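Local coordinates for galactose mutarotase-like protein (Clostridium acetobutylicum, PDB 3OS7) that probably binds carbohydrate and may interconvert the alpha and beta anomers of aldose sugars, at residues Q70-P80 with M178-A187; K165-E176 with L324-K335. All coordinates share one frame; numbering follows the deposited sequence.

In the fold
From the N terminus, residues 70-80 come first, carrying the short strand 76-77. Contact 1 closes a long loop when 178-187 returns after 97 residues, laying 70-80 along strand 178-189. Within that loop lies 165-176, whose own partner, 324-335, comes only near the C terminus, so contact 2 closes a loop of 147 residues that crosses the first and pairs strand 163-172 with the C-terminal strand 329-340. Strands 163-172 and 178-189 follow each other in the chain and meet where Tyr184 OH probably bonds to Thr168 OG1. Separately, Met178 O probably bonds to Leu324 N, joining the starts of 178-187 and 324-335. Contact 1 is buried close to the centre of the molecule; contact 2 is only partly buried.

Contact 1: residues Q70-P80 with M178-A187; sequences QVYGLPVLFPP and MPLSVGYHSA. With TLA (L(+)-tartaric acid), chain F.
With its CG anti to the backbone N (chi1 -157°), His185 turns a face of its imidazole to Gln70 CB, while Gln70 CG sits between its own backbone N and carbonyl carbon (chi1 63°). Gln70 CB then lies over that face of the His185 ring, 4.0 Å from the centroid, in a CH-pi contact. Beyond CB the glutamine leads away from 178-187 to a bound tartrate. Its NE2 donates to tartrate O1 (2.7 Å) and O2, while His185 NE2 donates to O41 at 2.9 Å, an oxygen that meets the imidazole at its edge. Arg68 and His109 bond the same tartrate, which probably came from the crystallisation liquor; a hydroxy acid held this way is consistent with a sugar pocket.

The backbones run antiparallel, as strand 76-77 pairs with strand 178-189 inside the beta-sandwich of the galactose mutarotase fold. Leu77 and Gly183 form a hydrogen-bonded pair, and further bonds run from His185 N to Pro75 O and from Ala187 N to Gly73 O. Val76 and Tyr184 are the neighbouring non-hydrogen-bonded pair: Val76 CA sits over a face of the tyrosine ring, 4.2 Å from its centroid, and Val76 CB is 3.7 Å from Tyr184 CE2. The phenol OH is bonded to Thr168. On the opposite face of the sheet, Leu77 CD1 approaches the edge of the His185 imidazole.

Where the strand ends, Phe78 reaches along the partner and turns its ring edge to Ser181 O, which lies in the ring plane 3.2 Å from Phe78 CD1; this carbonyl oxygen is buried without a hydrogen-bond partner, though Pro79 CA, just after a cis peptide, also points its hydrogen there. The selenomethionine Met178 packs its CE 3.8 Å from Phe78 CZ.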
loop_
_atom_site.group_PDB
_atom_site.type_symbol
_atom_site.label_atom_id
_atom_site.label_comp_id
_atom_site.label_asym_id
_atom_site.label_seq_id
_atom_site.Cartn_x
_atom_site.Cartn_y
_atom_site.Cartn_z
ATOM N N GLN A 70 -4.100 1.613 -9.037
ATOM C CA GLN A 70 -3.634 0.632 -8.082
ATOM C C GLN A 70 -2.459 -0.252 -8.532
ATOM O O GLN A 70 -1.902 -0.969 -7.707
ATOM C CB GLN A 70 -4.775 -0.271 -7.622
ATOM C CG GLN A 70 -5.411 -1.123 -8.697
ATOM C CD GLN A 70 -6.583 -0.448 -9.305
ATOM O OE1 GLN A 70 -6.669 0.768 -9.277
ATOM N NE2 GLN A 70 -7.499 -1.227 -9.894
ATOM N N VAL A 71 -2.116 -0.233 -9.820
ATOM C CA VAL A 71 -0.956 -0.967 -10.338
ATOM C C VAL A 71 0.318 -0.121 -10.473
ATOM O O VAL A 71 1.287 -0.566 -11.063
ATOM C CB VAL A 71 -1.295 -1.673 -11.647
ATOM C CG1 VAL A 71 -2.383 -2.662 -11.376
ATOM C CG2 VAL A 71 -1.668 -0.679 -12.779
ATOM N N TYR A 72 0.310 1.088 -9.881
ATOM C CA TYR A 72 1.472 1.940 -9.785
ATOM C C TYR A 72 1.666 2.519 -8.372
ATOM O O TYR A 72 0.715 2.812 -7.641
ATOM C CB TYR A 72 1.347 3.133 -10.732
ATOM C CG TYR A 72 1.305 2.714 -12.185
ATOM C CD1 TYR A 72 2.481 2.374 -12.856
ATOM C CD2 TYR A 72 0.100 2.657 -12.875
ATOM C CE1 TYR A 72 2.451 1.968 -14.213
ATOM C CE2 TYR A 72 0.059 2.280 -14.210
ATOM C CZ TYR A 72 1.226 1.929 -14.869
ATOM O OH TYR A 72 1.170 1.549 -16.197
ATOM N N GLY A 73 2.921 2.716 -8.030
ATOM C CA GLY A 73 3.291 3.500 -6.835
ATOM C C GLY A 73 2.714 2.968 -5.522
ATOM O O GLY A 73 2.749 1.750 -5.246
ATOM N N LEU A 74 2.177 3.887 -4.711
ATOM C CA LEU A 74 1.639 3.570 -3.383
ATOM C C LEU A 74 0.146 3.962 -3.318
ATOM O O LEU A 74 -0.202 5.056 -2.847
ATOM C CB LEU A 74 2.439 4.309 -2.302
ATOM C CG LEU A 74 3.925 3.962 -2.159
ATOM C CD1 LEU A 74 4.592 4.814 -1.105
ATOM C CD2 LEU A 74 4.060 2.477 -1.795
ATOM N N PRO A 75 -0.732 3.095 -3.819
ATOM C CA PRO A 75 -2.181 3.338 -3.795
ATOM C C PRO A 75 -2.790 3.013 -2.442
ATOM O O PRO A 75 -2.821 1.857 -2.033
ATOM C CB PRO A 75 -2.723 2.372 -4.855
ATOM C CG PRO A 75 -1.483 1.732 -5.478
ATOM C CD PRO A 75 -0.429 1.805 -4.457
ATOM N N VAL A 76 -3.348 4.022 -1.777
ATOM C CA VAL A 76 -3.981 3.788 -0.483
ATOM C C VAL A 76 -5.397 3.210 -0.629
ATOM O O VAL A 76 -6.220 3.701 -1.395
ATOM C CB VAL A 76 -3.937 5.053 0.397
ATOM C CG1 VAL A 76 -4.799 6.139 -0.170
ATOM C CG2 VAL A 76 -4.307 4.725 1.844
ATOM N N LEU A 77 -5.686 2.180 0.165
ATOM C CA LEU A 77 -6.925 1.421 0.034
ATOM C C LEU A 77 -7.783 1.573 1.281
ATOM O O LEU A 77 -7.266 1.478 2.401
ATOM C CB LEU A 77 -6.623 -0.059 -0.156
ATOM C CG LEU A 77 -5.610 -0.423 -1.216
ATOM C CD1 LEU A 77 -5.316 -1.919 -1.218
ATOM C CD2 LEU A 77 -6.126 0.046 -2.623
ATOM N N PHE A 78 -9.081 1.736 1.079
ATOM C CA PHE A 78 -10.066 1.893 2.154
ATOM C C PHE A 78 -11.419 1.442 1.618
ATOM O O PHE A 78 -12.114 2.239 0.977
ATOM C CB PHE A 78 -10.123 3.364 2.579
ATOM C CG PHE A 78 -11.089 3.672 3.734
ATOM C CD1 PHE A 78 -11.041 2.960 4.922
ATOM C CD2 PHE A 78 -11.991 4.723 3.638
ATOM C CE1 PHE A 78 -11.877 3.242 5.964
ATOM C CE2 PHE A 78 -12.837 5.034 4.685
ATOM C CZ PHE A 78 -12.800 4.288 5.855
ATOM N N PRO A 79 -11.779 0.167 1.799
ATOM C CA PRO A 79 -11.036 -0.891 2.464
ATOM C C PRO A 79 -10.058 -1.535 1.477
ATOM O O PRO A 79 -10.323 -1.514 0.277
ATOM C CB PRO A 79 -12.119 -1.893 2.804
ATOM C CG PRO A 79 -13.087 -1.775 1.655
ATOM C CD PRO A 79 -13.063 -0.333 1.260
ATOM N N PRO A 80 -8.971 -2.142 1.966
ATOM C CA PRO A 80 -8.148 -2.959 1.078
ATOM C C PRO A 80 -8.885 -4.231 0.679
ATOM O O PRO A 80 -9.454 -4.916 1.501
ATOM C CB PRO A 80 -6.921 -3.289 1.935
ATOM C CG PRO A 80 -7.431 -3.312 3.304
ATOM C CD PRO A 80 -8.558 -2.300 3.378
HETATM N N MSE A 178 -17.208 4.345 13.262
HETATM C CA MSE A 178 -16.848 4.200 11.857
HETATM C C MSE A 178 -16.047 2.911 11.626
HETATM O O MSE A 178 -15.000 2.712 12.224
HETATM C CB MSE A 178 -16.009 5.378 11.399
HETATM C CG MSE A 178 -15.804 5.437 9.897
HETATM SE SE MSE A 178 -14.542 6.762 9.356
HETATM C CE MSE A 178 -12.906 5.760 9.392
ATOM N N PRO A 179 -16.529 2.047 10.730
ATOM C CA PRO A 179 -15.731 0.866 10.350
ATOM C C PRO A 179 -14.392 1.267 9.771
ATOM O O PRO A 179 -14.313 2.254 9.031
ATOM C CB PRO A 179 -16.574 0.230 9.231
ATOM C CG PRO A 179 -17.970 0.752 9.476
ATOM C CD PRO A 179 -17.815 2.105 10.032
ATOM N N LEU A 180 -13.351 0.484 10.035
ATOM C CA LEU A 180 -12.018 0.849 9.594
ATOM C C LEU A 180 -11.225 -0.381 9.157
ATOM O O LEU A 180 -11.043 -1.335 9.924
ATOM C CB LEU A 180 -11.253 1.503 10.744
ATOM C CG LEU A 180 -9.807 1.918 10.452
ATOM C CD1 LEU A 180 -9.757 3.150 9.580
ATOM C CD2 LEU A 180 -9.123 2.161 11.771
ATOM N N SER A 181 -10.736 -0.317 7.933
ATOM C CA SER A 181 -9.746 -1.265 7.418
ATOM C C SER A 181 -8.995 -0.502 6.331
ATOM O O SER A 181 -9.606 0.145 5.494
ATOM C CB SER A 181 -10.443 -2.483 6.882
ATOM O OG SER A 181 -9.540 -3.410 6.339
ATOM N N VAL A 182 -7.684 -0.522 6.412
ATOM C CA VAL A 182 -6.822 0.281 5.565
ATOM C C VAL A 182 -5.720 -0.622 5.008
ATOM O O VAL A 182 -5.261 -1.541 5.679
ATOM C CB VAL A 182 -6.133 1.404 6.380
ATOM C CG1 VAL A 182 -5.183 2.266 5.478
ATOM C CG2 VAL A 182 -7.152 2.285 7.059
ATOM N N GLY A 183 -5.224 -0.291 3.824
ATOM C CA GLY A 183 -4.061 -0.961 3.291
ATOM C C GLY A 183 -3.506 -0.206 2.104
ATOM O O GLY A 183 -3.917 0.926 1.827
ATOM N N TYR A 184 -2.524 -0.832 1.446
ATOM C CA TYR A 184 -1.931 -0.277 0.259
ATOM C C TYR A 184 -1.772 -1.339 -0.801
ATOM O O TYR A 184 -1.488 -2.482 -0.506
ATOM C CB TYR A 184 -0.559 0.283 0.530
ATOM C CG TYR A 184 -0.561 1.650 1.140
ATOM C CD1 TYR A 184 -0.666 1.824 2.497
ATOM C CD2 TYR A 184 -0.422 2.779 0.338
ATOM C CE1 TYR A 184 -0.673 3.077 3.041
ATOM C CE2 TYR A 184 -0.432 4.021 0.857
ATOM C CZ TYR A 184 -0.524 4.185 2.216
ATOM O OH TYR A 184 -0.516 5.464 2.749
ATOM N N HIS A 185 -1.912 -0.924 -2.057
ATOM C CA HIS A 185 -1.718 -1.833 -3.187
ATOM C C HIS A 185 -0.341 -1.604 -3.827
ATOM O O HIS A 185 -0.201 -1.555 -5.047
ATOM C CB HIS A 185 -2.836 -1.582 -4.166
ATOM C CG HIS A 185 -3.131 -2.726 -5.071
ATOM N ND1 HIS A 185 -2.231 -3.177 -6.009
ATOM C CD2 HIS A 185 -4.250 -3.474 -5.230
ATOM C CE1 HIS A 185 -2.774 -4.170 -6.700
ATOM N NE2 HIS A 185 -3.999 -4.372 -6.243
ATOM N N SER A 186 0.680 -1.526 -2.986
ATOM C CA SER A 186 1.991 -1.024 -3.386
ATOM C C SER A 186 2.649 -1.830 -4.524
ATOM O O SER A 186 2.771 -3.056 -4.443
ATOM C CB SER A 186 2.891 -1.024 -2.150
ATOM O OG SER A 186 2.201 -0.421 -1.063
ATOM N N ALA A 187 3.087 -1.113 -5.558
ATOM C CA ALA A 187 3.591 -1.700 -6.809
ATOM C C ALA A 187 5.093 -1.482 -6.969
ATOM O O ALA A 187 5.550 -0.335 -7.086
ATOM C CB ALA A 187 2.834 -1.104 -8.010
HETATM O O1 TLA F . -6.484 -3.424 -11.192
HETATM O O11 TLA F . -6.111 -5.476 -11.817
HETATM C C1 TLA F . -6.537 -4.644 -10.990
HETATM C C2 TLA F . -7.119 -5.139 -9.715
HETATM O O2 TLA F . -7.431 -4.034 -8.860
HETATM C C3 TLA F . -6.089 -6.050 -9.053
HETATM O O3 TLA F . -4.870 -5.302 -8.890
HETATM C C4 TLA F . -6.661 -6.583 -7.759
HETATM O O4 TLA F . -7.490 -7.532 -7.846
HETATM O O41 TLA F . -6.304 -6.078 -6.665
#

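Contact 2: residues K165-E176 with L324-K335. With EDO (1,2-ethanediol), chain H.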
loop_
_atom_site.group_PDB
_atom_site.type_symbol
_atom_site.label_atom_id
_atom_site.label_comp_id
_atom_site.label_asym_id
_atom_site.label_seq_id
_atom_site.Cartn_x
_atom_site.Cartn_y
_atom_site.Cartn_z
ATOM N N LYS A 165 9.617 7.605 4.680
ATOM C CA LYS A 165 8.719 7.224 5.774
ATOM C C LYS A 165 7.319 7.736 5.465
ATOM O O LYS A 165 7.100 8.913 5.128
ATOM C CB LYS A 165 9.203 7.810 7.105
ATOM C CG LYS A 165 8.393 7.399 8.310
ATOM C CD LYS A 165 9.106 7.764 9.635
ATOM C CE LYS A 165 8.674 9.015 10.240
ATOM N NZ LYS A 165 8.912 8.943 11.731
ATOM N N GLN A 166 6.386 6.810 5.499
ATOM C CA GLN A 166 5.010 7.051 5.184
ATOM C C GLN A 166 4.210 6.871 6.475
ATOM O O GLN A 166 4.128 5.753 7.007
ATOM C CB GLN A 166 4.569 6.008 4.152
ATOM C CG GLN A 166 3.060 5.946 3.892
ATOM C CD GLN A 166 2.699 4.693 3.139
ATOM O OE1 GLN A 166 2.587 4.692 1.906
ATOM N NE2 GLN A 166 2.597 3.595 3.866
ATOM N N THR A 167 3.604 7.949 6.966
ATOM C CA THR A 167 2.669 7.867 8.093
ATOM C C THR A 167 1.259 8.106 7.538
ATOM O O THR A 167 0.942 9.192 7.046
ATOM C CB THR A 167 3.037 8.863 9.244
ATOM O OG1 THR A 167 4.370 8.609 9.699
ATOM C CG2 THR A 167 2.093 8.714 10.455
ATOM N N THR A 168 0.423 7.074 7.635
ATOM C CA THR A 168 -0.960 7.080 7.132
ATOM C C THR A 168 -1.886 7.249 8.327
ATOM O O THR A 168 -1.728 6.584 9.336
ATOM C CB THR A 168 -1.288 5.762 6.425
ATOM O OG1 THR A 168 -0.279 5.511 5.437
ATOM C CG2 THR A 168 -2.672 5.784 5.800
ATOM N N SER A 169 -2.842 8.155 8.239
ATOM C CA SER A 169 -3.768 8.315 9.362
ATOM C C SER A 169 -5.124 8.670 8.866
ATOM O O SER A 169 -5.267 9.253 7.791
ATOM C CB SER A 169 -3.257 9.375 10.353
ATOM O OG SER A 169 -3.027 10.597 9.703
ATOM N N VAL A 170 -6.131 8.314 9.660
ATOM C CA VAL A 170 -7.477 8.702 9.376
ATOM C C VAL A 170 -8.147 9.039 10.700
ATOM O O VAL A 170 -7.829 8.429 11.720
ATOM C CB VAL A 170 -8.258 7.621 8.603
ATOM C CG1 VAL A 170 -8.209 6.305 9.301
ATOM C CG2 VAL A 170 -9.667 8.071 8.382
ATOM N N VAL A 171 -9.033 10.034 10.667
ATOM C CA VAL A 171 -9.783 10.467 11.842
ATOM C C VAL A 171 -11.269 10.430 11.467
ATOM O O VAL A 171 -11.655 10.865 10.396
ATOM C CB VAL A 171 -9.347 11.866 12.366
ATOM C CG1 VAL A 171 -9.433 12.940 11.311
ATOM C CG2 VAL A 171 -10.205 12.262 13.566
ATOM N N ASN A 172 -12.074 9.848 12.345
ATOM C CA ASN A 172 -13.507 9.788 12.187
ATOM C C ASN A 172 -14.064 11.136 12.632
ATOM O O ASN A 172 -13.935 11.482 13.801
ATOM C CB ASN A 172 -14.055 8.654 13.049
ATOM C CG ASN A 172 -15.565 8.569 13.040
ATOM O OD1 ASN A 172 -16.255 9.199 12.226
ATOM N ND2 ASN A 172 -16.096 7.777 13.965
ATOM N N LEU A 173 -14.634 11.890 11.695
ATOM C CA LEU A 173 -15.212 13.206 11.978
ATOM C C LEU A 173 -16.746 13.148 12.127
ATOM O O LEU A 173 -17.417 14.185 12.177
ATOM C CB LEU A 173 -14.790 14.204 10.887
ATOM C CG LEU A 173 -13.262 14.455 10.786
ATOM C CD1 LEU A 173 -12.870 15.320 9.561
ATOM C CD2 LEU A 173 -12.692 15.043 12.112
ATOM N N SER A 174 -17.297 11.946 12.181
ATOM C CA SER A 174 -18.727 11.714 12.249
ATOM C C SER A 174 -19.153 11.550 13.696
ATOM O O SER A 174 -18.309 11.445 14.584
ATOM C CB SER A 174 -19.144 10.462 11.445
ATOM O OG SER A 174 -19.016 9.238 12.156
ATOM N N SER A 175 -20.471 11.464 13.889
ATOM C CA SER A 175 -21.049 11.308 15.214
ATOM C C SER A 175 -21.287 9.846 15.603
ATOM O O SER A 175 -21.860 9.570 16.650
ATOM C CB SER A 175 -22.355 12.089 15.278
ATOM O OG SER A 175 -23.299 11.558 14.373
ATOM N N GLU A 176 -20.842 8.907 14.758
ATOM C CA GLU A 176 -21.067 7.481 14.974
ATOM C C GLU A 176 -19.775 6.681 14.827
ATOM O O GLU A 176 -18.809 7.124 14.207
ATOM C CB GLU A 176 -22.085 6.949 13.968
ATOM C CG GLU A 176 -23.485 7.531 14.117
ATOM C CD GLU A 176 -24.419 7.060 13.030
ATOM O OE1 GLU A 176 -24.283 7.524 11.873
ATOM O OE2 GLU A 176 -25.299 6.233 13.333
ATOM N N LEU A 324 -13.529 3.126 14.587
ATOM C CA LEU A 324 -13.126 4.351 15.237
ATOM C C LEU A 324 -14.341 5.033 15.877
ATOM O O LEU A 324 -15.375 5.212 15.253
ATOM C CB LEU A 324 -12.483 5.300 14.237
ATOM C CG LEU A 324 -11.124 4.918 13.666
ATOM C CD1 LEU A 324 -10.688 5.992 12.670
ATOM C CD2 LEU A 324 -10.137 4.780 14.807
ATOM N N LYS A 325 -14.196 5.386 17.147
ATOM C CA LYS A 325 -15.199 6.180 17.827
ATOM C C LYS A 325 -15.108 7.625 17.276
ATOM O O LYS A 325 -14.144 7.985 16.570
ATOM C CB LYS A 325 -14.973 6.081 19.355
ATOM C CG LYS A 325 -15.225 4.686 19.939
ATOM C CD LYS A 325 -15.065 4.706 21.470
ATOM C CE LYS A 325 -15.420 3.367 22.132
ATOM N NZ LYS A 325 -14.401 2.306 21.856
ATOM N N PRO A 326 -16.122 8.458 17.551
ATOM C CA PRO A 326 -16.108 9.844 17.089
ATOM C C PRO A 326 -14.857 10.583 17.522
ATOM O O PRO A 326 -14.486 10.531 18.705
ATOM C CB PRO A 326 -17.408 10.427 17.686
ATOM C CG PRO A 326 -18.309 9.228 17.737
ATOM C CD PRO A 326 -17.415 8.108 18.171
ATOM N N ASN A 327 -14.181 11.176 16.525
ATOM C CA ASN A 327 -12.936 11.920 16.667
ATOM C C ASN A 327 -11.731 11.091 17.042
ATOM O O ASN A 327 -10.667 11.647 17.316
ATOM C CB ASN A 327 -13.062 13.117 17.634
ATOM C CG ASN A 327 -12.093 14.245 17.276
ATOM O OD1 ASN A 327 -12.037 14.663 16.129
ATOM N ND2 ASN A 327 -11.325 14.743 18.270
ATOM N N GLU A 328 -11.884 9.771 17.042
ATOM C CA GLU A 328 -10.750 8.863 17.216
ATOM C C GLU A 328 -9.997 8.722 15.906
ATOM O O GLU A 328 -10.592 8.808 14.813
ATOM C CB GLU A 328 -11.214 7.499 17.683
ATOM C CG GLU A 328 -10.098 6.626 18.201
ATOM C CD GLU A 328 -10.552 5.238 18.629
ATOM O OE1 GLU A 328 -11.733 4.876 18.445
ATOM O OE2 GLU A 328 -9.695 4.502 19.162
ATOM N N SER A 329 -8.691 8.485 16.018
ATOM C CA SER A 329 -7.873 8.256 14.836
ATOM C C SER A 329 -7.139 6.925 14.859
ATOM O O SER A 329 -6.978 6.304 15.907
ATOM C CB SER A 329 -6.864 9.408 14.652
ATOM O OG SER A 329 -5.821 9.349 15.609
ATOM N N TRP A 330 -6.720 6.509 13.669
ATOM C CA TRP A 330 -5.838 5.357 13.451
ATOM C C TRP A 330 -4.630 5.891 12.683
ATOM O O TRP A 330 -4.777 6.777 11.826
ATOM C CB TRP A 330 -6.557 4.280 12.601
ATOM C CG TRP A 330 -5.606 3.151 12.123
ATOM C CD1 TRP A 330 -5.385 1.955 12.737
ATOM C CD2 TRP A 330 -4.783 3.157 10.952
ATOM N NE1 TRP A 330 -4.480 1.221 12.021
ATOM C CE2 TRP A 330 -4.092 1.939 10.922
ATOM C CE3 TRP A 330 -4.595 4.060 9.908
ATOM C CZ2 TRP A 330 -3.192 1.624 9.913
ATOM C CZ3 TRP A 330 -3.710 3.749 8.911
ATOM C CH2 TRP A 330 -3.009 2.553 8.924
ATOM N N SER A 331 -3.443 5.389 12.996
ATOM C CA SER A 331 -2.235 5.723 12.239
ATOM C C SER A 331 -1.341 4.486 12.073
ATOM O O SER A 331 -1.206 3.673 13.001
ATOM C CB SER A 331 -1.451 6.838 12.935
ATOM O OG SER A 331 -0.240 7.131 12.251
ATOM N N GLY A 332 -0.722 4.352 10.910
ATOM C CA GLY A 332 0.251 3.300 10.677
ATOM C C GLY A 332 1.436 3.881 9.949
ATOM O O GLY A 332 1.294 4.889 9.241
ATOM N N VAL A 333 2.602 3.261 10.118
ATOM C CA VAL A 333 3.820 3.725 9.482
ATOM C C VAL A 333 4.488 2.627 8.664
ATOM O O VAL A 333 4.644 1.494 9.146
ATOM C CB VAL A 333 4.823 4.180 10.541
ATOM C CG1 VAL A 333 6.107 4.667 9.920
ATOM C CG2 VAL A 333 4.197 5.239 11.442
ATOM N N CYS A 334 4.929 2.973 7.455
ATOM C CA CYS A 334 5.790 2.099 6.643
ATOM C C CYS A 334 7.017 2.872 6.220
ATOM O O CYS A 334 7.000 4.121 6.217
ATOM C CB CYS A 334 5.073 1.594 5.411
ATOM S SG CYS A 334 3.675 0.513 5.759
ATOM N N LYS A 335 8.095 2.151 5.944
ATOM C CA LYS A 335 9.328 2.744 5.486
ATOM C C LYS A 335 9.812 2.006 4.258
ATOM O O LYS A 335 9.696 0.799 4.177
ATOM C CB LYS A 335 10.389 2.693 6.589
ATOM C CG LYS A 335 10.051 3.533 7.784
ATOM C CD LYS A 335 11.083 3.366 8.892
ATOM C CE LYS A 335 10.669 4.135 10.141
ATOM N NZ LYS A 335 11.678 4.010 11.236
HETATM C C1 EDO H . -5.781 11.963 11.035
HETATM O O1 EDO H . -4.462 12.339 11.425
HETATM C C2 EDO H . -6.059 12.451 9.613
HETATM O O2 EDO H . -5.952 13.887 9.529
HETATM O O HOH W 1 11.438 6.719 12.454
HETATM O O HOH W 2 1.644 3.670 6.379
#
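Seven backbone hydrogen bonds in near-regular alternation join Gln166, Thr168, Val170 and Asn172 to Cys334, Gly332, Trp330 and Glu328; an eighth, from Asn327 N to Asn172 O, is more bent. The strand axes pass 4.6 Å apart at 166°. Between the bonded pairs, alpha carbons approach opposing carbonyls, as Ser331 CA does Thr168 O.

Among the side-chain bonds, Asn172 stands out. Its CG is anti to the backbone N (chi1 176°), which carries the amide across to 324-335. ND2 donates to Glu176 O almost in the amide plane, and to Leu324 O (3.0 Å) from above that carbonyl's plane. OD1 takes the backbone N of Ser174, an Asx turn, and also Ser174 OG, in plane on a lone pair. These bonds fix the amide's rotation where strand 163-172 ends, beside the type II turn Lys325-Glu328 that leads into strand 329-340; the two are antiparallel neighbours in the beta-sandwich of this family.

The indole and its apolar neighbours lie on the face of Gln166, Thr168, Val170 and Cys334. Thr168 CG2 meets the indole edge in plane, 3.9 Å from Trp330 CZ3, while the backbone N of Gly332 lies over one indole face. Val170 CG1 touches Leu324 CD1 at 4.2 Å, and Leu180 of strand 178-189 packs against Val170 and Trp330.

Solvent supplements the polar ends. One water accepts from Gln166 NE2 (2.7 Å) and bonds Thr168 OG1; Gln166 OE1 is also bonded to Tyr157, Thr168 OG1 to Tyr184. Lys165 and Lys335 run side by side, and a second water accepts from Lys335 NZ and, weakly, Lys165 NZ. Ser169 OG bonds an ethanediol.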